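Local coordinates for alpha-/beta-galactoside alpha-2,3-sialyltransferase (Photobacterium phosphoreum, PDB 2ZWI), which probably transfers sialic acid from a CMP-activated donor to galactosides through an alpha-2,3 linkage, and is seen here with bound CMP and zinc, at residues W200-T205 with L308-A313. Numbering follows the deposited sequence.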
loop_
_atom_site.group_PDB
_atom_site.type_symbol
_atom_site.label_atom_id
_atom_site.label_comp_id
_atom_site.label_asym_id
_atom_site.label_seq_id
_atom_site.Cartn_x
_atom_site.Cartn_y
_atom_site.Cartn_z
ATOM N N TRP A 200 2.111 10.341 5.768
ATOM C CA TRP A 200 2.026 10.871 4.410
ATOM C C TRP A 200 2.402 12.359 4.332
ATOM O O TRP A 200 2.248 13.006 3.287
ATOM C CB TRP A 200 0.623 10.616 3.832
ATOM C CG TRP A 200 0.279 9.126 3.698
ATOM C CD1 TRP A 200 -0.486 8.377 4.549
ATOM C CD2 TRP A 200 0.700 8.230 2.651
ATOM N NE1 TRP A 200 -0.567 7.076 4.101
ATOM C CE2 TRP A 200 0.150 6.957 2.941
ATOM C CE3 TRP A 200 1.478 8.382 1.496
ATOM C CZ2 TRP A 200 0.364 5.842 2.128
ATOM C CZ3 TRP A 200 1.702 7.265 0.682
ATOM C CH2 TRP A 200 1.132 6.014 1.000
ATOM N N ASP A 201 2.931 12.883 5.428
ATOM C CA ASP A 201 3.237 14.314 5.543
ATOM C C ASP A 201 4.742 14.572 5.550
ATOM O O ASP A 201 5.195 15.596 6.063
ATOM C CB ASP A 201 2.592 14.880 6.815
ATOM C CG ASP A 201 3.073 14.182 8.083
ATOM O OD1 ASP A 201 3.868 13.216 8.001
ATOM O OD2 ASP A 201 2.660 14.608 9.183
ATOM N N TYR A 202 5.506 13.637 4.993
ATOM C CA TYR A 202 6.964 13.765 4.913
ATOM C C TYR A 202 7.418 15.032 4.187
ATOM O O TYR A 202 8.416 15.651 4.578
ATOM C CB TYR A 202 7.579 12.529 4.237
ATOM C CG TYR A 202 7.540 11.289 5.099
ATOM C CD1 TYR A 202 6.481 10.383 5.006
ATOM C CD2 TYR A 202 8.564 11.019 6.012
ATOM C CE1 TYR A 202 6.437 9.245 5.801
ATOM C CE2 TYR A 202 8.530 9.883 6.811
ATOM C CZ TYR A 202 7.469 8.995 6.696
ATOM O OH TYR A 202 7.428 7.872 7.497
ATOM N N PHE A 203 6.687 15.426 3.146
ATOM C CA PHE A 203 7.075 16.596 2.349
ATOM C C PHE A 203 7.062 17.908 3.138
ATOM O O PHE A 203 7.691 18.878 2.736
ATOM C CB PHE A 203 6.234 16.706 1.071
ATOM C CG PHE A 203 6.862 16.047 -0.128
ATOM C CD1 PHE A 203 7.377 14.748 -0.047
ATOM C CD2 PHE A 203 6.920 16.714 -1.353
ATOM C CE1 PHE A 203 7.971 14.136 -1.165
ATOM C CE2 PHE A 203 7.498 16.101 -2.481
ATOM C CZ PHE A 203 8.022 14.814 -2.383
ATOM N N THR A 204 6.345 17.924 4.257
ATOM C CA THR A 204 6.283 19.087 5.143
ATOM C C THR A 204 7.667 19.401 5.741
ATOM O O THR A 204 7.989 20.565 5.962
ATOM C CB THR A 204 5.192 18.870 6.237
ATOM O OG1 THR A 204 3.912 18.795 5.597
ATOM C CG2 THR A 204 5.154 19.979 7.267
ATOM N N THR A 205 8.488 18.373 5.961
ATOM C CA THR A 205 9.813 18.556 6.565
ATOM C C THR A 205 10.994 18.336 5.603
ATOM O O THR A 205 12.134 18.662 5.942
ATOM C CB THR A 205 10.004 17.686 7.830
ATOM O OG1 THR A 205 9.786 16.307 7.513
ATOM C CG2 THR A 205 9.034 18.101 8.933
ATOM N N LEU A 308 0.636 10.814 -5.625
ATOM C CA LEU A 308 -0.148 12.039 -5.483
ATOM C C LEU A 308 -0.277 12.440 -4.022
ATOM O O LEU A 308 -0.205 13.627 -3.683
ATOM C CB LEU A 308 -1.560 11.889 -6.070
ATOM C CG LEU A 308 -1.726 11.472 -7.537
ATOM C CD1 LEU A 308 -3.200 11.480 -7.942
ATOM C CD2 LEU A 308 -0.920 12.363 -8.436
ATOM N N ILE A 309 -0.513 11.451 -3.165
ATOM C CA ILE A 309 -0.649 11.717 -1.740
ATOM C C ILE A 309 0.671 12.254 -1.175
ATOM O O ILE A 309 0.689 13.283 -0.493
ATOM C CB ILE A 309 -1.118 10.468 -0.945
ATOM C CG1 ILE A 309 -2.503 10.011 -1.427
ATOM C CG2 ILE A 309 -1.158 10.788 0.547
ATOM C CD1 ILE A 309 -2.866 8.577 -1.038
ATOM N N MET A 310 1.763 11.547 -1.449
ATOM C CA MET A 310 3.056 11.871 -0.836
ATOM C C MET A 310 3.554 13.258 -1.262
ATOM O O MET A 310 4.169 13.973 -0.456
ATOM C CB MET A 310 4.102 10.783 -1.134
ATOM C CG MET A 310 5.331 10.836 -0.220
ATOM S SD MET A 310 4.918 10.660 1.527
ATOM C CE MET A 310 4.882 8.881 1.708
ATOM N N THR A 311 3.249 13.638 -2.507
ATOM C CA THR A 311 3.676 14.922 -3.066
ATOM C C THR A 311 2.702 16.072 -2.769
ATOM O O THR A 311 2.874 17.185 -3.272
ATOM C CB THR A 311 3.989 14.828 -4.598
ATOM O OG1 THR A 311 2.823 14.436 -5.337
ATOM C CG2 THR A 311 5.110 13.844 -4.863
ATOM N N ASP A 312 1.695 15.790 -1.934
ATOM C CA ASP A 312 0.640 16.732 -1.564
ATOM C C ASP A 312 -0.085 17.318 -2.792
ATOM O O ASP A 312 -0.303 18.527 -2.878
ATOM C CB ASP A 312 1.202 17.837 -0.641
ATOM C CG ASP A 312 0.117 18.639 0.062
ATOM O OD1 ASP A 312 0.407 19.796 0.424
ATOM O OD2 ASP A 312 -1.018 18.137 0.252
ATOM N N ALA A 313 -0.446 16.455 -3.739
ATOM C CA ALA A 313 -1.187 16.881 -4.922
ATOM C C ALA A 313 -2.579 16.266 -4.880
ATOM O O ALA A 313 -2.947 15.469 -5.735
ATOM C CB ALA A 313 -0.451 16.488 -6.180
HETATM O O HOH W 1 4.203 14.286 2.167
HETATM O O HOH W 2 -0.423 14.682 2.062
#
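Met310 touches both Trp200 and Tyr202, and a bendable thioether suits meeting two rings with one side chain. With CG anti to the backbone N (chi1 -163°) and bends at the next two torsions, its chain curls so that CE lies 3.4 Å from Trp200 CE3. The sulfur stands oblique to both rings, 5.3 Å from the centroid of the Trp200 six-membered ring and 5.1 Å from that of Tyr202, a Met-aromatic contact with each. Ile309, whose beta-branch keeps a methyl close to the backbone, sets CG2 obliquely against the indole, 3.7 Å from Trp200 CE3.

Phe203 meets the backbone instead, its flat ring suited to lying against a helix end. One face takes Thr311 CA, a CH-pi contact 4.2 Å from the centroid and 18° off the normal, and over the same face sits Met310 O. Thr311 CG2 packs near Phe203 CZ, whereas its OG1 bonds back to Ala307 O.

Helix 305-310 closes here in a Schellman motif: Asp312, at positive phi, is the C-prime residue, with Ala313 N bonded to Leu308 O and Asp312 N to Ile309 O. In this GT-B enzyme, with its two parallel sheets, the contact joins the loop after edge strand 195-197 to the helix whose start, Phe305 and Glu306, binds CMP.

No direct hydrogen bond crosses; two waters bridge the backbones. One donates to Trp200 O and Met310 O, each at 2.6 Å, and accepts from Phe203 N; the second donates to Ile309 O and weakly to Trp200 O.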